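TRNA threonylcarbamoyladenosine dehydratase (Escherichia coli, PDB 4D79) catalyses the ATP-dependent dehydration of threonylcarbamoyladenosine at position 37 of tRNAs to its cyclic form, and can accept sulfur from the cysteine desulfurase CsdA in vitro. Local coordinates at residues Q163-D168 with F205-L210; L138-R143 with F189-N194. All blocks are in the same frame, centred on the assembly; numbering follows the deposited sequence.

How the contacts relate
Followed from the N terminus, the chain first supplies 138-143, in the helix 132-144 that leads into strand 149-152 of the mixed sheet. Next comes 163-168, carrying strand 164-168, at one edge of the sheet within this chain; helix 176-189 then runs out into 189-194, and strand 202-206 returns to the sheet and ends in 205-210. The segments therefore alternate: contact 2 closes a loop of 45 residues from 138-143 to 189-194, contact 1 one of 36 from 163-168 to 205-210, and the two loops cross. Contact 1 zips the last two strands together beside a potassium ion; contact 2 holds the loop after helix 176-189 against helix 132-144. Their centres lie about 21 Å apart.

Contact 1: residues Q163-D168 with F205-L210; sequences QIQVTD and FSTEAL. With K (potassium ion), chain I.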
ATOM      1  N   GLN B 163       4.774   9.921  -6.402  1.00 18.90           N
ATOM      2  CA  GLN B 163       5.707  10.049  -7.524  1.00 18.45           C
ATOM      3  C   GLN B 163       6.092   8.706  -8.146  1.00 17.86           C
ATOM      4  O   GLN B 163       6.875   8.684  -9.102  1.00 17.77           O
ATOM      5  CB  GLN B 163       6.953  10.808  -7.075  1.00 19.24           C
ATOM      6  CG  GLN B 163       6.707  12.288  -6.826  1.00 17.26           C
ATOM      7  CD  GLN B 163       7.968  13.077  -6.609  1.00 24.66           C
ATOM      8  OE1 GLN B 163       8.834  13.181  -7.491  1.00 22.51           O
ATOM      9  NE2 GLN B 163       8.093  13.637  -5.413  1.00 25.03           N
ATOM     10  N   ILE B 164       5.492   7.605  -7.693  1.00 17.73           N
ATOM     11  CA  ILE B 164       5.769   6.277  -8.241  1.00 19.75           C
ATOM     12  C   ILE B 164       5.063   6.126  -9.580  1.00 21.12           C
ATOM     13  O   ILE B 164       3.911   6.516  -9.737  1.00 21.81           O
ATOM     14  CB  ILE B 164       5.324   5.199  -7.231  1.00 13.97           C
ATOM     15  CG1 ILE B 164       6.050   5.404  -5.909  1.00 18.72           C
ATOM     16  CG2 ILE B 164       5.465   3.786  -7.791  1.00 21.00           C
ATOM     17  CD1 ILE B 164       5.505   4.599  -4.738  1.00 21.19           C
ATOM     18  N   GLN B 165       5.750   5.544 -10.546  1.00 19.13           N
ATOM     19  CA  GLN B 165       5.200   5.359 -11.877  1.00 17.85           C
ATOM     20  C   GLN B 165       5.936   4.194 -12.538  1.00 21.31           C
ATOM     21  O   GLN B 165       6.858   3.602 -11.969  1.00 23.62           O
ATOM     22  CB  GLN B 165       5.270   6.650 -12.694  1.00 24.47           C
ATOM     23  CG  GLN B 165       6.552   7.376 -12.575  1.00 35.06           C
ATOM     24  CD  GLN B 165       6.482   8.781 -13.131  1.00 47.88           C
ATOM     25  OE1 GLN B 165       6.412   8.975 -14.335  1.00 48.12           O
ATOM     26  NE2 GLN B 165       6.447   9.770 -12.241  1.00 67.66           N
ATOM     27  N   VAL B 166       5.507   3.862 -13.752  0.63 18.81           N
ATOM     28  CA  VAL B 166       6.033   2.733 -14.515  0.63 25.83           C
ATOM     29  C   VAL B 166       6.608   3.265 -15.818  0.63 27.14           C
ATOM     30  O   VAL B 166       5.929   4.000 -16.544  0.63 28.95           O
ATOM     31  CB  VAL B 166       4.944   1.677 -14.810  0.63 23.73           C
ATOM     32  CG1 VAL B 166       5.573   0.438 -15.450  0.63 18.77           C
ATOM     33  CG2 VAL B 166       4.199   1.291 -13.553  0.63 46.01           C
ATOM     34  N   THR B 167       7.837   2.859 -16.137  1.00 22.68           N
ATOM     35  CA  THR B 167       8.445   3.235 -17.398  1.00 21.61           C
ATOM     36  C   THR B 167       9.422   2.129 -17.824  1.00 25.45           C
ATOM     37  O   THR B 167       9.659   1.146 -17.111  1.00 24.38           O
ATOM     38  CB  THR B 167       9.138   4.609 -17.267  1.00 26.18           C
ATOM     39  OG1 THR B 167       9.391   5.171 -18.559  1.00 36.44           O
ATOM     40  CG2 THR B 167      10.435   4.505 -16.520  1.00 28.50           C
ATOM     41  N   ASP B 168       9.996   2.300 -19.000  1.00 21.86           N
ATOM     42  CA  ASP B 168      10.996   1.352 -19.455  1.00 22.34           C
ATOM     43  C   ASP B 168      12.234   1.470 -18.580  1.00 19.52           C
ATOM     44  O   ASP B 168      12.648   2.576 -18.213  1.00 22.90           O
ATOM     45  CB  ASP B 168      11.373   1.611 -20.898  1.00 24.36           C
ATOM     46  CG  ASP B 168      12.289   0.537 -21.449  1.00 29.04           C
ATOM     47  OD1 ASP B 168      11.757  -0.496 -21.925  1.00 27.21           O
ATOM     48  OD2 ASP B 168      13.535   0.699 -21.393  1.00 28.58           O
ATOM     49  N   PHE B 205       9.367   2.773 -10.627  1.00 17.58           N
ATOM     50  CA  PHE B 205      10.356   3.657 -10.025  1.00 17.76           C
ATOM     51  C   PHE B 205       9.633   4.907  -9.548  1.00 23.31           C
ATOM     52  O   PHE B 205       8.424   5.036  -9.710  1.00 19.69           O
ATOM     53  CB  PHE B 205      11.461   4.022 -11.033  1.00 21.34           C
ATOM     54  CG  PHE B 205      11.047   5.103 -11.967  1.00 23.06           C
ATOM     55  CD1 PHE B 205      10.079   4.867 -12.918  1.00 20.46           C
ATOM     56  CD2 PHE B 205      11.596   6.366 -11.884  1.00 26.03           C
ATOM     57  CE1 PHE B 205       9.635   5.888 -13.768  1.00 29.11           C
ATOM     58  CE2 PHE B 205      11.161   7.382 -12.738  1.00 24.77           C
ATOM     59  CZ  PHE B 205      10.184   7.145 -13.668  1.00 27.53           C
ATOM     60  N   SER B 206      10.381   5.821  -8.932  1.00 19.22           N
ATOM     61  CA  SER B 206       9.839   7.096  -8.503  1.00 18.68           C
ATOM     62  C   SER B 206      10.697   8.258  -8.983  1.00 29.47           C
ATOM     63  O   SER B 206      11.923   8.164  -9.004  1.00 25.87           O
ATOM     64  CB  SER B 206       9.683   7.107  -7.005  1.00 19.53           C
ATOM     65  OG  SER B 206       9.353   8.411  -6.581  1.00 24.46           O
ATOM     66  N   THR B 207      10.047   9.347  -9.394  1.00 20.48           N
ATOM     67  CA  THR B 207      10.766  10.548  -9.801  1.00 20.70           C
ATOM     68  C   THR B 207      11.343  11.305  -8.623  1.00 24.85           C
ATOM     69  O   THR B 207      12.084  12.257  -8.845  1.00 26.51           O
ATOM     70  CB  THR B 207       9.873  11.511 -10.576  1.00 20.79           C
ATOM     71  OG1 THR B 207       8.660  11.742  -9.855  1.00 21.73           O
ATOM     72  CG2 THR B 207       9.543  10.925 -11.959  1.00 32.85           C
ATOM     73  N   GLU B 208      11.008  10.909  -7.400  1.00 20.68           N
ATOM     74  CA  GLU B 208      11.502  11.596  -6.213  1.00 20.77           C
ATOM     75  C   GLU B 208      13.018  11.430  -6.076  1.00 23.24           C
ATOM     76  O   GLU B 208      13.562  10.339  -6.279  1.00 23.71           O
ATOM     77  CB  GLU B 208      10.787  11.019  -4.979  1.00 23.47           C
ATOM     78  CG  GLU B 208      11.215  11.623  -3.653  1.00 25.88           C
ATOM     79  CD  GLU B 208      10.646  10.863  -2.460  1.00 27.48           C
ATOM     80  OE1 GLU B 208       9.785   9.968  -2.646  1.00 27.79           O
ATOM     81  OE2 GLU B 208      11.139  11.110  -1.344  1.00 29.19           O
ATOM     82  N   ALA B 209      13.694  12.508  -5.694  1.00 21.22           N
ATOM     83  CA  ALA B 209      15.129  12.442  -5.444  1.00 24.20           C
ATOM     84  C   ALA B 209      15.398  11.618  -4.187  1.00 24.15           C
ATOM     85  O   ALA B 209      14.658  11.698  -3.211  1.00 22.25           O
ATOM     86  CB  ALA B 209      15.704  13.848  -5.288  1.00 34.00           C
ATOM     87  N   LEU B 210      16.486  10.863  -4.196  1.00 21.84           N
ATOM     88  CA  LEU B 210      16.790   9.983  -3.074  1.00 22.14           C
ATOM     89  C   LEU B 210      17.124  10.769  -1.823  1.00 24.98           C
ATOM     90  O   LEU B 210      17.804  11.806  -1.869  1.00 23.98           O
ATOM     91  CB  LEU B 210      17.966   9.063  -3.400  1.00 21.85           C
ATOM     92  CG  LEU B 210      17.686   7.604  -3.701  1.00 49.06           C
ATOM     93  CD1 LEU B 210      16.614   7.495  -4.753  1.00 63.63           C
ATOM     94  CD2 LEU B 210      18.976   6.960  -4.137  1.00 54.92           C
TER
HETATM   95  K     K I 301      13.611   7.897  -7.282  0.61 18.51           K
HETATM   96  O   HOH W   1      13.038   5.003  -7.801  1.00 31.07           O
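Q165 and F205 form a hydrogen-bonded pair where strands 164-168 and 202-206 run antiparallel at one border of the mixed sheet of this ThiF-family fold: Q165 N donates to F205 O at 2.8 Å, and F205 N returns a bond to Q165 O, both nearly straight. I164 and S206, the neighbouring non-hydrogen-bonded pair, add a CA-H...O contact from I164 CA to F205 O. Beyond the strand end T207 N reaches Q163 O at 3.3 Å.

Side-chain polar bonds continue the zipper. Q163, with CG anti to its carbonyl carbon (chi1 -71°) and the chain extended beyond, lays its amide across T207, whose OG1 donates to OE1 at 2.8 Å in the carbonyl plane, on a lone pair. A long amide suits this place because NE2, at its other end, donates to D160 OD2. Q165 NE2 lies beside T207 CG2 while making a weak hydrogen bond to Q163 O. The carboxylate of E208 takes the backbone N-H groups of I159 and D160, tying the turn to the loop before Q163.

Apolar contacts lie on the face carrying Q165 and F205. The Q165 chain passes the F205 ring obliquely at its CE1-CZ side, with Q165 CG 3.6 Å from F205 CE1, while the amide plane is turned 45° from the ring. On the other face, branched I164 packs against T247 and F248 of helix 242-266.

The turn also builds the potassium site, which Q158 OE1, Q174 O and a water held by S206 N complete. S206 O at 2.4 Å and E208 O at 2.6 Å from the potassium ion offer carbonyl oxygens to it. The hydroxyl of serine suits this place: S206 OG accepts from E208 N at 3.1 Å, an ST turn.

Contact 2: residues L138-R143 with F189-N194; sequences LIAYCR and FGVVKN
A140 and F189 touch where helix 132-144 of the Rossmann-like ThiF fold faces the exit of helix 176-189. The A140 methyl sits over the face of the phenyl ring, a CH-pi contact with CB 4.0 Å from the ring centroid and 29° off the normal. The small side chain lets the two backbones come close, with A140 CA 6.7 Å from F189 CA. The ring turns to this position because CG of F189 stands anti to its carbonyl carbon (chi1 -63°). V191 CG2 adds a looser apolar contact to the same methyl.

One helical turn on, R143 serves V191. Its chain is extended from CG to NE, with CG anti to the backbone N (chi1 -177°), and the two side chains run alongside each other, head to tail. The flat guanidinium thus spreads over the valine: V191 CG1 lies 3.5 Å above its plane, over the centre. Arginine fits here because the face of its guanidinium can meet a methyl while the N-H groups at its rim remain able to bond elsewhere; NE donates to L199 O.

Outward from these pairs, the loop is shaped by its own backbone. The chain turns at G190, the first residue to leave the helical conformation, which takes positive phi, a region open to glycine without strain; V191 next to it points its side chain at helix 132-144. V191 also packs on L185 of helix 176-189 and on L199, and shares a backbone hydrogen bond with L185. I139 touches L181 and L185, extending the apolar seam, while F189 O accepts a hydrogen bond from NH2 of R144.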
ATOM      1  N   LEU B 138      17.201 -12.836 -13.542  1.00 25.18           N
ATOM      2  CA  LEU B 138      15.768 -13.022 -13.721  1.00 24.42           C
ATOM      3  C   LEU B 138      15.268 -12.189 -14.895  1.00 27.56           C
ATOM      4  O   LEU B 138      14.541 -12.685 -15.761  1.00 21.95           O
ATOM      5  CB  LEU B 138      15.007 -12.651 -12.433  1.00 23.16           C
ATOM      6  CG  LEU B 138      13.476 -12.780 -12.469  1.00 26.19           C
ATOM      7  CD1 LEU B 138      13.108 -14.239 -12.673  1.00 27.45           C
ATOM      8  CD2 LEU B 138      12.846 -12.241 -11.192  1.00 26.64           C
ATOM      9  N   ILE B 139      15.667 -10.917 -14.949  1.00 21.96           N
ATOM     10  CA  ILE B 139      15.165 -10.021 -15.990  1.00 24.58           C
ATOM     11  C   ILE B 139      15.601 -10.485 -17.367  1.00 23.20           C
ATOM     12  O   ILE B 139      14.797 -10.505 -18.307  1.00 25.18           O
ATOM     13  CB  ILE B 139      15.610  -8.577 -15.704  1.00 23.83           C
ATOM     14  CG1 ILE B 139      14.827  -8.053 -14.498  1.00 22.72           C
ATOM     15  CG2 ILE B 139      15.405  -7.644 -16.927  1.00 26.50           C
ATOM     16  CD1 ILE B 139      15.399  -6.811 -13.977  1.00 31.92           C
ATOM     17  N   ALA B 140      16.888 -10.834 -17.515  1.00 23.99           N
ATOM     18  CA  ALA B 140      17.401 -11.278 -18.805  1.00 34.47           C
ATOM     19  C   ALA B 140      16.658 -12.522 -19.288  1.00 25.89           C
ATOM     20  O   ALA B 140      16.240 -12.590 -20.447  1.00 25.53           O
ATOM     21  CB  ALA B 140      18.909 -11.511 -18.701  1.00 31.92           C
ATOM     22  N   TYR B 141      16.405 -13.471 -18.386  1.00 25.98           N
ATOM     23  CA  TYR B 141      15.690 -14.684 -18.754  1.00 25.88           C
ATOM     24  C   TYR B 141      14.249 -14.394 -19.167  1.00 24.03           C
ATOM     25  O   TYR B 141      13.783 -14.889 -20.206  1.00 21.61           O
ATOM     26  CB  TYR B 141      15.728 -15.692 -17.607  1.00 24.60           C
ATOM     27  CG  TYR B 141      15.157 -17.018 -18.056  1.00 23.24           C
ATOM     28  CD1 TYR B 141      15.967 -17.967 -18.698  1.00 28.24           C
ATOM     29  CD2 TYR B 141      13.818 -17.281 -17.924  1.00 22.87           C
ATOM     30  CE1 TYR B 141      15.438 -19.179 -19.157  1.00 32.82           C
ATOM     31  CE2 TYR B 141      13.270 -18.480 -18.361  1.00 27.36           C
ATOM     32  CZ  TYR B 141      14.094 -19.412 -18.998  1.00 27.19           C
ATOM     33  OH  TYR B 141      13.541 -20.576 -19.418  1.00 26.41           O
ATOM     34  N   CYS B 142      13.496 -13.615 -18.359  1.00 20.87           N
ATOM     35  CA  CYS B 142      12.114 -13.360 -18.728  1.00 23.19           C
ATOM     36  C   CYS B 142      12.032 -12.539 -19.998  1.00 25.39           C
ATOM     37  O   CYS B 142      11.177 -12.802 -20.845  1.00 24.13           O
ATOM     38  CB  CYS B 142      11.368 -12.630 -17.589  1.00 23.65           C
ATOM     39  SG  CYS B 142      11.170 -13.727 -16.193  1.00 25.96           S
ATOM     40  N   ARG B 143      12.929 -11.558 -20.151  1.00 21.25           N
ATOM     41  CA  ARG B 143      12.947 -10.750 -21.367  1.00 26.33           C
ATOM     42  C   ARG B 143      13.188 -11.612 -22.619  1.00 23.67           C
ATOM     43  O   ARG B 143      12.426 -11.517 -23.583  1.00 25.53           O
ATOM     44  CB  ARG B 143      14.016  -9.673 -21.241  1.00 30.35           C
ATOM     45  CG  ARG B 143      14.102  -8.701 -22.416  1.00 33.25           C
ATOM     46  CD  ARG B 143      15.337  -7.824 -22.196  1.00 39.70           C
ATOM     47  NE  ARG B 143      15.597  -6.846 -23.253  1.00 45.96           N
ATOM     48  CZ  ARG B 143      16.412  -7.012 -24.283  1.00 47.84           C
ATOM     49  NH1 ARG B 143      17.075  -8.156 -24.457  1.00 38.25           N
ATOM     50  NH2 ARG B 143      16.552  -6.016 -25.148  1.00 50.74           N
ATOM     51  N   PHE B 189      24.915 -10.184 -19.693  1.00 43.05           N
ATOM     52  CA  PHE B 189      23.874 -10.837 -20.481  1.00 40.53           C
ATOM     53  C   PHE B 189      23.700 -10.258 -21.874  1.00 44.76           C
ATOM     54  O   PHE B 189      22.815 -10.715 -22.609  1.00 47.58           O
ATOM     55  CB  PHE B 189      22.525 -10.774 -19.735  1.00 41.90           C
ATOM     56  CG  PHE B 189      22.535 -11.514 -18.431  1.00 32.85           C
ATOM     57  CD1 PHE B 189      22.294 -12.886 -18.404  1.00 39.67           C
ATOM     58  CD2 PHE B 189      22.827 -10.862 -17.248  1.00 39.68           C
ATOM     59  CE1 PHE B 189      22.327 -13.576 -17.222  1.00 40.19           C
ATOM     60  CE2 PHE B 189      22.863 -11.553 -16.055  1.00 50.83           C
ATOM     61  CZ  PHE B 189      22.607 -12.904 -16.041  1.00 49.74           C
ATOM     62  N   GLY B 190      24.493  -9.260 -22.246  1.00 31.75           N
ATOM     63  CA  GLY B 190      24.388  -8.666 -23.555  1.00 37.99           C
ATOM     64  C   GLY B 190      23.106  -7.920 -23.796  1.00 43.40           C
ATOM     65  O   GLY B 190      22.765  -7.659 -24.952  1.00 63.17           O
ATOM     66  N   VAL B 191      22.380  -7.570 -22.738  1.00 45.42           N
ATOM     67  CA  VAL B 191      21.114  -6.853 -22.860  1.00 40.64           C
ATOM     68  C   VAL B 191      21.416  -5.363 -22.931  1.00 39.09           C
ATOM     69  O   VAL B 191      21.912  -4.776 -21.964  1.00 36.78           O
ATOM     70  CB  VAL B 191      20.177  -7.176 -21.686  1.00 45.71           C
ATOM     71  CG1 VAL B 191      18.913  -6.362 -21.780  1.00 48.69           C
ATOM     72  CG2 VAL B 191      19.846  -8.656 -21.659  1.00 54.12           C
ATOM     73  N   VAL B 192      21.079  -4.750 -24.067  1.00 63.86           N
ATOM     74  CA  VAL B 192      21.387  -3.357 -24.351  1.00 58.75           C
ATOM     75  C   VAL B 192      20.163  -2.715 -24.984  1.00 29.00           C
ATOM     76  O   VAL B 192      19.276  -3.396 -25.509  1.00 49.20           O
ATOM     77  CB  VAL B 192      22.602  -3.232 -25.291  1.00 71.42           C
ATOM     78  CG1 VAL B 192      23.836  -3.783 -24.613  1.00 55.86           C
ATOM     79  CG2 VAL B 192      22.324  -3.973 -26.598  1.00 51.66           C
ATOM     80  N   LYS B 193      20.090  -1.393 -24.887  1.00 46.61           N
ATOM     81  CA  LYS B 193      18.889  -0.729 -25.362  1.00 54.82           C
ATOM     82  C   LYS B 193      18.857  -0.715 -26.885  1.00 63.49           C
ATOM     83  O   LYS B 193      19.889  -0.785 -27.558  1.00 57.62           O
ATOM     84  CB  LYS B 193      18.763   0.681 -24.785  1.00 50.09           C
ATOM     85  CG  LYS B 193      19.892   1.636 -25.033  1.00 71.28           C
ATOM     86  CD  LYS B 193      19.852   2.714 -23.949  1.00 51.97           C
ATOM     87  CE  LYS B 193      20.916   3.779 -24.154  1.00143.16           C
ATOM     88  NZ  LYS B 193      21.079   4.626 -22.937  1.00 85.55           N
ATOM     89  N   ASN B 194      17.644  -0.681 -27.420  1.00 44.60           N
ATOM     90  CA  ASN B 194      17.402  -0.861 -28.840  1.00 42.14           C
ATOM     91  C   ASN B 194      17.469   0.490 -29.540  1.00 51.01           C
ATOM     92  O   ASN B 194      17.936   1.489 -28.977  1.00 37.74           O
ATOM     93  CB  ASN B 194      16.067  -1.572 -29.059  1.00 40.90           C
ATOM     94  CG  ASN B 194      14.869  -0.736 -28.635  1.00 38.25           C
ATOM     95  OD1 ASN B 194      14.979   0.465 -28.395  1.00 39.69           O
ATOM     96  ND2 ASN B 194      13.723  -1.377 -28.529  1.00 38.82           N
TER